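Glycerol-3-phosphate dehydrogenase [NAD(P)+] (Coxiella burnetii, PDB 3K96) probably catalyses the NAD(P)H-dependent reduction of dihydroxyacetone phosphate to sn-glycerol 3-phosphate, the key precursor for phospholipid synthesis. Local coordinates at residues 303-306 and 307-310; 105-108 and 109-113; 219-222 and 223-227; 332-336 and 337-341. All blocks are in the same frame, centred on the assembly; numbering follows the deposited sequence. Where two conformers were deposited one is given.

Contact 1. Residues 303-306 and 307-310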
# COMPACT_ATOMS: atom_id res chain seq x y z
N GLN A 303 23.14 -14.06 -0.92
CA GLN A 303 22.32 -14.78 -1.91
C GLN A 303 21.76 -13.85 -2.99
O GLN A 303 21.39 -12.70 -2.73
CB GLN A 303 21.20 -15.58 -1.25
CG GLN A 303 20.08 -14.76 -0.67
CD GLN A 303 18.95 -15.64 -0.10
OE1 GLN A 303 17.84 -15.15 0.19
NE2 GLN A 303 19.22 -16.93 0.03
N ALA A 304 21.74 -14.37 -4.21
CA ALA A 304 21.24 -13.67 -5.39
C ALA A 304 19.87 -13.06 -5.16
O ALA A 304 19.03 -13.66 -4.48
CB ALA A 304 21.15 -14.66 -6.55
N ILE A 305 19.66 -11.87 -5.70
CA ILE A 305 18.34 -11.24 -5.62
C ILE A 305 17.79 -11.18 -7.03
O ILE A 305 18.51 -11.33 -8.00
CB ILE A 305 18.32 -9.85 -4.93
CG1 ILE A 305 19.11 -8.81 -5.72
CG2 ILE A 305 18.81 -9.95 -3.49
CD1 ILE A 305 18.93 -7.40 -5.13
N GLU A 306 16.49 -10.98 -7.16
CA GLU A 306 15.88 -10.99 -8.48
C GLU A 306 15.58 -9.65 -9.06
O GLU A 306 15.40 -9.54 -10.25
CB GLU A 306 14.57 -11.75 -8.43
CG GLU A 306 14.68 -13.22 -8.59
CD GLU A 306 13.36 -13.86 -8.27
OE1 GLU A 306 12.97 -13.75 -7.09
OE2 GLU A 306 12.71 -14.44 -9.17
N GLY A 307 15.54 -8.61 -8.23
CA GLY A 307 15.15 -7.29 -8.69
C GLY A 307 15.93 -6.71 -9.84
O GLY A 307 15.35 -6.04 -10.71
N LEU A 308 17.24 -6.90 -9.86
CA LEU A 308 18.06 -6.36 -10.96
C LEU A 308 17.69 -7.08 -12.27
O LEU A 308 17.47 -6.46 -13.29
CB LEU A 308 19.57 -6.47 -10.70
CG LEU A 308 20.16 -5.66 -9.56
CD1 LEU A 308 19.73 -6.25 -8.23
CD2 LEU A 308 21.67 -5.67 -9.64
N TYR A 309 17.62 -8.41 -12.21
CA TYR A 309 17.21 -9.20 -13.36
C TYR A 309 15.80 -8.79 -13.79
O TYR A 309 15.57 -8.57 -14.97
CB TYR A 309 17.25 -10.69 -12.99
CG TYR A 309 17.02 -11.62 -14.14
CD1 TYR A 309 18.04 -11.91 -15.05
CD2 TYR A 309 15.81 -12.29 -14.27
CE1 TYR A 309 17.83 -12.82 -16.10
CE2 TYR A 309 15.60 -13.19 -15.31
CZ TYR A 309 16.60 -13.45 -16.22
OH TYR A 309 16.37 -14.35 -17.24
N ASN A 310 14.87 -8.69 -12.85
CA ASN A 310 13.52 -8.25 -13.19
C ASN A 310 13.55 -6.90 -13.92
O ASN A 310 12.83 -6.70 -14.88
CB ASN A 310 12.61 -8.02 -11.97
CG ASN A 310 12.27 -9.29 -11.17
OD1 ASN A 310 11.81 -9.16 -10.03
ND2 ASN A 310 12.47 -10.48 -11.75
O HOH W 1 18.70 -9.34 -9.71
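Glu306 O takes the backbone N-H of Asn310 in a short, straight bond: N to O is 2.8 Å, with 172° at the hydrogen. The Asn310 side chain folds back over the same carbonyl. Its CG, beside the backbone N (chi1 -67°), comes to 3.3 Å from Glu306 O, while Asn310 OD1 makes a weak hydrogen bond to Asn217. One residue earlier, water 1 bridges the chain, giving a proton to Ile305 O at 2.6 Å and accepting one from Tyr309 N at 2.9 Å. This is where the extended run 303-305 passes through Glu306 into the first turn of helix 307-320, and Gly307 N is held there by Asn281 OD1. On the apolar side the delta methyls Ile305 CD1 and Leu308 CD1 are only 3.4 Å apart, closer than usual for two carbons. Leu308 CD1 also lies 3.6 Å from Ile305 CG1, and Phe284 of helix 280-290 touches both side chains. Glu306 sends its carboxylate away from the turn, where OE2 accepts from Ser109 N at the start of helix 109-119. Glu306 is predicted to bind NADPH.

Contact 2. Residues 105-108 and 109-113; sequences IVVP and SFAFH
Ile105 CG2 lies 3.8 Å from CE1 of Phe112, the two side chains crossing at about a right angle, and Val107 CG2 approaches the base of the same residue, 4.0 Å from Phe112 CA. Both methyls come at the Phe112 ring obliquely. In Phe112, CG anti to the backbone N (chi1 -163°) brings the ring back to Ile105. Further out, Pro108 covers one face of Phe110 in a CH-pi contact: Pro108 CB stands 3.6 Å from the centroid of the Phe110 ring, only 17° off its normal, and its closest ring atom is Phe110 CZ at 3.5 Å. At the polar edge Ala111 N donates to Pro108 O across 2.9 Å, an i to i+3 bond that closes the first turn. Val107 O accepts from Thr133 OG1. The whole unit is the strand-to-helix turn of a beta-alpha-beta crossover (strand 102-105, helix 109-119, strand 128-131) in the Rossmann-type domain: strand 102-105 pairs through Ile105 with strand 128-131, helix 109-119 follows, Phe112 reaches Leu143 and Val147 of helix 143-151, and Ser109 packs on helix 307-320.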
# COMPACT_ATOMS: atom_id res chain seq x y z
N ILE A 105 6.54 -25.04 -9.69
CA ILE A 105 7.87 -24.47 -9.84
C ILE A 105 8.01 -23.17 -9.04
O ILE A 105 7.21 -22.25 -9.20
CB ILE A 105 8.17 -24.14 -11.32
CG1 ILE A 105 7.99 -25.39 -12.20
CG2 ILE A 105 9.55 -23.53 -11.44
CD1 ILE A 105 8.16 -25.14 -13.70
N VAL A 106 9.05 -23.08 -8.21
CA VAL A 106 9.28 -21.91 -7.38
C VAL A 106 10.78 -21.55 -7.35
O VAL A 106 11.36 -21.37 -6.30
CB VAL A 106 8.78 -22.15 -5.92
CG1 VAL A 106 8.71 -20.83 -5.18
CG2 VAL A 106 7.40 -22.81 -5.90
N VAL A 107 11.39 -21.45 -8.52
CA VAL A 107 12.78 -21.06 -8.62
C VAL A 107 12.85 -19.56 -8.99
O VAL A 107 11.85 -18.95 -9.36
CB VAL A 107 13.51 -21.92 -9.66
CG1 VAL A 107 13.44 -23.39 -9.25
CG2 VAL A 107 12.91 -21.73 -11.04
N PRO A 108 14.02 -18.94 -8.85
CA PRO A 108 14.05 -17.54 -9.26
C PRO A 108 13.74 -17.37 -10.76
O PRO A 108 13.95 -18.30 -11.55
CB PRO A 108 15.50 -17.13 -8.96
CG PRO A 108 15.93 -18.03 -7.88
CD PRO A 108 15.28 -19.36 -8.23
N SER A 109 13.28 -16.19 -11.14
CA SER A 109 12.94 -15.93 -12.53
C SER A 109 14.12 -16.15 -13.49
O SER A 109 13.94 -16.61 -14.63
CB SER A 109 12.35 -14.53 -12.69
OG SER A 109 13.21 -13.54 -12.17
N PHE A 110 15.34 -15.87 -13.02
CA PHE A 110 16.51 -16.05 -13.85
C PHE A 110 16.88 -17.51 -14.03
O PHE A 110 17.76 -17.80 -14.81
CB PHE A 110 17.73 -15.23 -13.33
CG PHE A 110 18.06 -15.45 -11.86
CD1 PHE A 110 18.76 -16.58 -11.44
CD2 PHE A 110 17.70 -14.50 -10.91
CE1 PHE A 110 19.09 -16.76 -10.08
CE2 PHE A 110 18.02 -14.66 -9.57
CZ PHE A 110 18.70 -15.81 -9.15
N ALA A 111 16.24 -18.42 -13.30
CA ALA A 111 16.50 -19.86 -13.49
C ALA A 111 15.31 -20.61 -14.10
O ALA A 111 15.39 -21.81 -14.39
CB ALA A 111 16.87 -20.50 -12.16
N PHE A 112 14.21 -19.91 -14.33
CA PHE A 112 12.99 -20.54 -14.84
C PHE A 112 13.23 -21.22 -16.18
O PHE A 112 12.90 -22.41 -16.36
CB PHE A 112 11.87 -19.49 -14.94
CG PHE A 112 10.49 -20.08 -15.06
CD1 PHE A 112 9.78 -20.42 -13.92
CD2 PHE A 112 9.90 -20.26 -16.30
CE1 PHE A 112 8.50 -20.94 -14.00
CE2 PHE A 112 8.63 -20.78 -16.40
CZ PHE A 112 7.92 -21.12 -15.24
N HIS A 113 13.79 -20.48 -17.13
CA HIS A 113 14.10 -21.04 -18.44
C HIS A 113 14.87 -22.37 -18.32
O HIS A 113 14.48 -23.37 -18.92
CB HIS A 113 14.91 -20.05 -19.27
CG HIS A 113 15.38 -20.61 -20.58
ND1 HIS A 113 16.63 -21.16 -20.75
CD2 HIS A 113 14.76 -20.70 -21.78
CE1 HIS A 113 16.76 -21.56 -22.00
NE2 HIS A 113 15.64 -21.30 -22.64

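Contact 3. Residues 219-222 and 223-227; sequences LAIA and TGISD
Thr223 holds OG1 between its backbone N and carbonyl carbon (chi1 57°), which turns the hydroxyl back along the helix to Leu219 O, one turn earlier. OG1 donates to that oxygen at 3.0 Å, and Thr223 N donates to it as well, at 2.8 Å with 173° at the hydrogen. Leu219 O is therefore gripped twice by one residue, both donors tilted a little over 20° from the carbonyl plane. The hydroxyl, deep among apolar side chains, thus has a partner within its own helix, and the bond fixes its rotation. Thr223 CG2, beside the backbone N, stays 3.4 Å from Leu219 O.

On another flank Ile221 and Ile225 lie one turn apart. Ile221 CG2 meets Ile225 CD1 at 4.0 Å, and Ile225 CG1 lies 3.2 Å from Ile221 O. The backbone ladder continues with Gly224 N to Ala220 O, Ile225 N to Ile221 O at 2.9 Å, and a longer step from Ser226 N to Ala222 O at 3.2 Å. These are the i to i+4 bonds of a regular alpha helix.

The segments belong to helix 206-228, which earlier carries Lys216, the predicted proton acceptor. This part of the helix is largely buried, with four helices packed round it: Thr223 faces Leu239 and Ile240 of helix 233-253 and Cys274 of helix 264-275, Ile221 meets Phe284 of helix 280-290, and Ile221 and Ala222 share Val331 of helix 326-336.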
# COMPACT_ATOMS: atom_id res chain seq x y z
N LEU A 219 9.88 -2.03 -8.13
CA LEU A 219 9.34 -0.93 -7.31
C LEU A 219 9.90 -0.99 -5.88
O LEU A 219 10.11 0.04 -5.25
CB LEU A 219 7.81 -0.92 -7.34
CG LEU A 219 7.26 -0.83 -8.78
CD1 LEU A 219 5.72 -0.84 -8.81
CD2 LEU A 219 7.79 0.41 -9.49
N ALA A 220 10.16 -2.20 -5.40
CA ALA A 220 10.75 -2.38 -4.08
C ALA A 220 12.15 -1.77 -4.05
O ALA A 220 12.55 -1.18 -3.06
CB ALA A 220 10.81 -3.88 -3.72
N ILE A 221 12.90 -1.92 -5.15
CA ILE A 221 14.22 -1.32 -5.22
C ILE A 221 14.06 0.20 -5.22
O ILE A 221 14.75 0.88 -4.46
CB ILE A 221 15.01 -1.77 -6.43
CG1 ILE A 221 15.32 -3.28 -6.34
CG2 ILE A 221 16.32 -0.98 -6.55
CD1 ILE A 221 16.09 -3.79 -7.58
N ALA A 222 13.14 0.71 -6.02
CA ALA A 222 12.90 2.15 -6.11
C ALA A 222 12.52 2.74 -4.75
O ALA A 222 13.10 3.74 -4.32
CB ALA A 222 11.81 2.46 -7.14
N THR A 223 11.55 2.15 -4.08
CA THR A 223 11.14 2.66 -2.79
C THR A 223 12.25 2.45 -1.75
O THR A 223 12.37 3.23 -0.81
CB THR A 223 9.84 2.05 -2.34
OG1 THR A 223 9.98 0.62 -2.31
CG2 THR A 223 8.71 2.43 -3.30
N GLY A 224 13.04 1.39 -1.91
CA GLY A 224 14.15 1.16 -1.01
C GLY A 224 15.16 2.30 -1.12
O GLY A 224 15.70 2.78 -0.11
N ILE A 225 15.42 2.74 -2.36
CA ILE A 225 16.36 3.81 -2.61
C ILE A 225 15.90 5.11 -1.93
O ILE A 225 16.69 5.77 -1.28
CB ILE A 225 16.56 4.05 -4.13
CG1 ILE A 225 17.28 2.85 -4.75
CG2 ILE A 225 17.39 5.31 -4.36
CD1 ILE A 225 17.35 2.87 -6.25
N SER A 226 14.62 5.45 -2.07
CA SER A 226 14.04 6.63 -1.43
C SER A 226 14.22 6.54 0.10
O SER A 226 14.62 7.52 0.74
CB SER A 226 12.56 6.73 -1.79
OG SER A 226 11.95 7.90 -1.24
N ASP A 227 13.97 5.37 0.68
CA ASP A 227 14.15 5.21 2.11
C ASP A 227 15.62 5.33 2.51
O ASP A 227 15.95 5.88 3.56
CB ASP A 227 13.58 3.88 2.59
CG ASP A 227 12.05 3.86 2.62
OD1 ASP A 227 11.41 4.93 2.46
OD2 ASP A 227 11.50 2.75 2.82

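Contact 4. Residues 332-336 and 337-341; sequences HRILH and EDLDP
Leu339 CD2 lies over one face of the Arg333 guanidinium, 3.7 Å above its plane and offset toward the rim, where helix 326-336 ends and a short link leads to the N-cap of helix 341-349. The same methyl packs 3.8 Å from Arg333 CB. Glu337 comes from another direction: its OE1 sits at the edge of the guanidinium, in plane, although the carboxylate itself is turned 63° from it. The salt bridge is long, 3.9 Å from Arg333 NE to Glu337 OE1, and water 2 spans it by accepting from NE and donating to OE1. The arginine was modelled in two conformers, so the long salt bridge, its water and the packing of the guanidinium on Leu339 remain doubtful for the other copy. In this one the bend at chi3 (69°) swings the guanidinium across the leucine, while NH1 is held by Gln330 and Glu347.

Leu339 places CG anti to its backbone N, which directs the branched end at the arginine. Its CB faces Ile334 CG1 at 4.2 Å, and Ile334 and Leu339 both touch Ala344 of helix 341-349. The backbone turn itself is held by Arg333 O, which accepts from Glu337 N at 2.8 Å and, weakly, from Leu339 N at 3.3 Å. The chain leaves the helix at Glu337, and Asp338 takes left-handed phi and psi. Asp340 then caps the next helix, its OD2 taking the N-H of Gln343. Water 4 accepts from Asp338 N at 2.7 Å and donates to Leu335 O.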
# COMPACT_ATOMS: atom_id res chain seq x y z
N HIS A 332 16.69 1.24 -13.92
CA HIS A 332 17.62 0.73 -14.92
C HIS A 332 18.81 1.69 -15.11
O HIS A 332 19.95 1.25 -15.24
CB HIS A 332 16.90 0.50 -16.27
CG HIS A 332 17.69 -0.33 -17.23
ND1 HIS A 332 18.53 0.21 -18.18
CD2 HIS A 332 17.77 -1.68 -17.37
CE1 HIS A 332 19.09 -0.77 -18.87
NE2 HIS A 332 18.66 -1.93 -18.39
N ARG A 333 18.53 3.01 -15.13
CA ARG A 333 19.57 4.03 -15.28
C ARG A 333 20.51 4.02 -14.08
O ARG A 333 21.72 4.17 -14.23
CB ARG A 333 18.95 5.43 -15.43
CG ARG A 333 18.05 5.65 -16.64
CD ARG A 333 17.45 7.08 -16.63
NE ARG A 333 18.47 8.09 -16.87
CZ ARG A 333 18.36 9.39 -16.60
NH1 ARG A 333 17.27 9.91 -16.02
NH2 ARG A 333 19.38 10.17 -16.89
N ILE A 334 19.95 3.82 -12.89
CA ILE A 334 20.75 3.79 -11.69
C ILE A 334 21.71 2.61 -11.75
O ILE A 334 22.88 2.71 -11.38
CB ILE A 334 19.84 3.71 -10.45
CG1 ILE A 334 19.15 5.06 -10.25
CG2 ILE A 334 20.63 3.35 -9.20
CD1 ILE A 334 18.09 5.06 -9.17
N LEU A 335 21.23 1.48 -12.26
CA LEU A 335 22.05 0.27 -12.33
C LEU A 335 23.08 0.26 -13.45
O LEU A 335 24.21 -0.20 -13.26
CB LEU A 335 21.14 -0.96 -12.56
CG LEU A 335 20.11 -1.36 -11.50
CD1 LEU A 335 19.33 -2.62 -11.91
CD2 LEU A 335 20.79 -1.59 -10.17
N HIS A 336 22.69 0.75 -14.62
CA HIS A 336 23.54 0.65 -15.79
C HIS A 336 24.10 1.95 -16.37
O HIS A 336 24.99 1.89 -17.19
CB HIS A 336 22.78 -0.11 -16.90
CG HIS A 336 22.22 -1.42 -16.46
ND1 HIS A 336 23.02 -2.53 -16.23
CD2 HIS A 336 20.95 -1.82 -16.22
CE1 HIS A 336 22.26 -3.54 -15.85
NE2 HIS A 336 21.00 -3.14 -15.83
N GLU A 337 23.63 3.11 -15.92
CA GLU A 337 24.13 4.38 -16.48
C GLU A 337 24.74 5.28 -15.43
O GLU A 337 24.90 6.48 -15.65
CB GLU A 337 23.00 5.10 -17.21
CG GLU A 337 22.41 4.26 -18.34
CD GLU A 337 21.33 4.98 -19.10
OE1 GLU A 337 21.16 6.21 -18.94
OE2 GLU A 337 20.64 4.29 -19.87
N ASP A 338 25.04 4.70 -14.28
CA ASP A 338 25.68 5.39 -13.17
C ASP A 338 24.88 6.60 -12.66
O ASP A 338 25.44 7.50 -12.07
CB ASP A 338 27.08 5.84 -13.61
CG ASP A 338 27.99 6.18 -12.45
OD1 ASP A 338 27.94 5.47 -11.42
OD2 ASP A 338 28.78 7.15 -12.60
N LEU A 339 23.55 6.60 -12.88
CA LEU A 339 22.71 7.69 -12.40
C LEU A 339 22.74 7.80 -10.87
O LEU A 339 22.52 6.81 -10.16
CB LEU A 339 21.28 7.50 -12.86
CG LEU A 339 20.29 8.61 -12.51
CD1 LEU A 339 20.73 9.95 -13.12
CD2 LEU A 339 18.85 8.26 -12.96
N ASP A 340 23.05 9.00 -10.38
CA ASP A 340 23.06 9.29 -8.95
C ASP A 340 21.67 9.06 -8.36
O ASP A 340 20.69 9.60 -8.88
CB ASP A 340 23.43 10.75 -8.70
CG ASP A 340 23.28 11.13 -7.27
OD1 ASP A 340 23.92 10.46 -6.42
OD2 ASP A 340 22.53 12.09 -6.98
N PRO A 341 21.58 8.26 -7.29
CA PRO A 341 20.29 7.94 -6.67
C PRO A 341 19.46 9.13 -6.23
O PRO A 341 18.26 9.17 -6.50
CB PRO A 341 20.70 7.09 -5.46
CG PRO A 341 21.91 6.39 -5.94
CD PRO A 341 22.65 7.39 -6.78
O HOH W 2 21.12 8.06 -16.97
O HOH W 3 23.89 4.68 -9.83
O HOH W 4 25.98 2.20 -13.96

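Overall arrangement
Along the chain the order is contact 2, contact 3, contact 1, contact 4. Contact 2 belongs to the N-terminal, Rossmann-type part, at the end of strand 102-105; the other three lie in the helical C-terminal part. Contact 1 touches all the others, its centre about 11 Å from that of contact 2, about 14 Å from contact 3 and about 16 Å from contact 4. It reaches contact 3 through Ile221 CD1, packed on Gly307, and contact 4 through Leu308 and Leu335. Contacts 3 and 4, centres about 13 Å apart, meet where Ile225 packs on Ile334 and Pro341. Contact 1 thus lies where the Rossmann-type part meets the helical part, beside residues predicted to bind cofactor and substrate.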